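Local structure of GTPase subunit of restriction endonuclease (6P0G) at residues G68-F73 with L94-E99. The protein is the GTPase subunit of a restriction endonuclease and binds nucleic acid, probably to recognise target DNA. Sequence-based numbering, arbitrary orientation.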
loop_
_atom_site.group_PDB
_atom_site.type_symbol
_atom_site.label_atom_id
_atom_site.label_comp_id
_atom_site.label_asym_id
_atom_site.label_seq_id
_atom_site.Cartn_x
_atom_site.Cartn_y
_atom_site.Cartn_z
ATOM N N GLY A 68 -7.224 1.183 -10.553
ATOM C CA GLY A 68 -8.583 0.896 -10.152
ATOM C C GLY A 68 -8.640 -0.050 -8.968
ATOM O O GLY A 68 -9.615 -0.054 -8.233
ATOM N N ASP A 69 -7.589 -0.847 -8.785
ATOM C CA ASP A 69 -7.538 -1.800 -7.679
ATOM C C ASP A 69 -7.362 -1.118 -6.315
ATOM O O ASP A 69 -7.133 0.095 -6.218
ATOM C CB ASP A 69 -6.419 -2.814 -7.897
ATOM C CG ASP A 69 -6.649 -3.684 -9.128
ATOM O OD1 ASP A 69 -7.813 -3.770 -9.576
ATOM O OD2 ASP A 69 -5.669 -4.277 -9.642
HETATM N N MSE A 70 -7.495 -1.898 -5.253
HETATM C CA MSE A 70 -7.418 -1.324 -3.913
HETATM C C MSE A 70 -6.412 -2.055 -3.026
HETATM O O MSE A 70 -6.227 -3.278 -3.116
HETATM C CB MSE A 70 -8.803 -1.305 -3.260
HETATM C CG MSE A 70 -9.606 -0.037 -3.590
HETATM SE SE MSE A 70 -11.544 -0.296 -3.495
HETATM C CE MSE A 70 -11.678 -1.723 -4.846
ATOM N N VAL A 71 -5.747 -1.271 -2.186
ATOM C CA VAL A 71 -4.756 -1.778 -1.252
ATOM C C VAL A 71 -5.152 -1.383 0.164
ATOM O O VAL A 71 -5.351 -0.181 0.458
ATOM C CB VAL A 71 -3.368 -1.224 -1.553
ATOM C CG1 VAL A 71 -2.340 -1.878 -0.641
ATOM C CG2 VAL A 71 -3.044 -1.425 -3.010
ATOM N N LEU A 72 -5.306 -2.399 1.018
ATOM C CA LEU A 72 -5.467 -2.206 2.458
ATOM C C LEU A 72 -4.095 -2.350 3.066
ATOM O O LEU A 72 -3.457 -3.421 2.965
ATOM C CB LEU A 72 -6.420 -3.231 3.085
ATOM C CG LEU A 72 -7.907 -3.170 2.758
ATOM C CD1 LEU A 72 -8.610 -4.395 3.328
ATOM C CD2 LEU A 72 -8.508 -1.899 3.341
ATOM N N PHE A 73 -3.602 -1.290 3.680
ATOM C CA PHE A 73 -2.342 -1.433 4.380
ATOM C C PHE A 73 -2.732 -1.757 5.831
ATOM O O PHE A 73 -3.381 -0.958 6.475
ATOM C CB PHE A 73 -1.474 -0.171 4.279
ATOM C CG PHE A 73 -0.992 0.158 2.869
ATOM C CD1 PHE A 73 0.188 -0.369 2.385
ATOM C CD2 PHE A 73 -1.713 1.029 2.059
ATOM C CE1 PHE A 73 0.648 -0.062 1.092
ATOM C CE2 PHE A 73 -1.266 1.348 0.759
ATOM C CZ PHE A 73 -0.088 0.805 0.277
ATOM N N LEU A 94 -6.703 2.598 3.392
ATOM C CA LEU A 94 -7.195 2.163 2.085
ATOM C C LEU A 94 -6.793 3.151 0.998
ATOM O O LEU A 94 -7.141 4.334 1.035
ATOM C CB LEU A 94 -8.717 1.986 2.097
ATOM C CG LEU A 94 -9.449 1.290 0.928
ATOM C CD1 LEU A 94 -10.942 1.193 1.247
ATOM C CD2 LEU A 94 -9.307 1.994 -0.432
ATOM N N GLY A 95 -6.077 2.633 0.013
ATOM C CA GLY A 95 -5.697 3.416 -1.145
ATOM C C GLY A 95 -6.290 2.821 -2.407
ATOM O O GLY A 95 -6.612 1.613 -2.464
ATOM N N ILE A 96 -6.446 3.680 -3.409
ATOM C CA ILE A 96 -6.930 3.267 -4.713
ATOM C C ILE A 96 -5.838 3.519 -5.726
ATOM O O ILE A 96 -5.373 4.641 -5.881
ATOM C CB ILE A 96 -8.214 4.015 -5.108
ATOM C CG1 ILE A 96 -9.399 3.465 -4.302
ATOM C CG2 ILE A 96 -8.484 3.846 -6.585
ATOM C CD1 ILE A 96 -10.503 4.450 -4.074
ATOM N N ILE A 97 -5.400 2.458 -6.388
ATOM C CA ILE A 97 -4.297 2.549 -7.322
ATOM C C ILE A 97 -4.634 3.488 -8.486
ATOM O O ILE A 97 -5.654 3.314 -9.159
ATOM C CB ILE A 97 -3.925 1.176 -7.884
ATOM C CG1 ILE A 97 -3.496 0.219 -6.760
ATOM C CG2 ILE A 97 -2.823 1.313 -8.946
ATOM C CD1 ILE A 97 -2.008 0.186 -6.499
ATOM N N CYS A 98 -3.779 4.479 -8.709
ATOM C CA CYS A 98 -3.922 5.359 -9.862
ATOM C C CYS A 98 -3.158 4.774 -11.052
ATOM O O CYS A 98 -3.743 4.410 -12.071
ATOM C CB CYS A 98 -3.419 6.763 -9.533
ATOM S SG CYS A 98 -3.466 7.887 -10.940
ATOM N N GLU A 99 -1.848 4.659 -10.900
ATOM C CA GLU A 99 -1.019 4.058 -11.935
ATOM C C GLU A 99 0.092 3.220 -11.308
ATOM O O GLU A 99 0.506 3.489 -10.180
ATOM C CB GLU A 99 -0.419 5.147 -12.828
ATOM C CG GLU A 99 -0.181 4.713 -14.250
ATOM C CD GLU A 99 -1.474 4.464 -15.003
ATOM O OE1 GLU A 99 -1.529 3.458 -15.747
ATOM O OE2 GLU A 99 -2.423 5.276 -14.858
#
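M70, a selenomethionine, and I96 lie side by side on one face of an antiparallel strand pair, pointing the same way, with M70 CG 3.6 Å from I96 CG1. The same CG also meets L94 CD2 at 3.8 Å, so that the root of the selenomethionine sits as a bump between two branched neighbours, while the bend at chi3 (-59°) turns the terminal CE away from the 94-99 strand. Beyond it, L72 slants across L94, laying CD2 beside L94 CB and CG. Helix 167-173 covers this face through L170 and I173, which touch M70 and L94.

On the opposite face, that of V71, G95 contributes no side chain and makes a low place in the surface of its strand; V71 and I97 rise beside it, and its backbone lies beyond CE2 of the F73 ring without touching it. V71 divides its two methyls: CG1, anti to the backbone N (chi1 -175°), rests 3.6 Å above the F73 ring plane toward the rim, while CG2 turns to I97 CD1 at 4.0 Å. I97 CG1 also packs against the D69 carbonyl oxygen, and F127 adds to the apolar cluster by touching V71, F73 and I97.

Between these faces V71 and G95 form a hydrogen-bonded pair, V71 N to G95 O (3.0 Å) and G95 N to V71 O (2.9 Å). The ladder runs on with I97 N to D69 O (2.9 Å) and ends with G68 N to I97 O (3.0 Å), where the backbone angles of G68 would press any side chain against the preceding carbonyl oxygen. D69 itself faces strand 5-11, and its OD1 accepts from Q4 N.

Strand 70-76 thus lies between parallel strand 5-11 and antiparallel strand 91-102, an interior ladder of a curled mixed beta-sheet consistent with the PUA-like folds of nucleic-acid-binding domains.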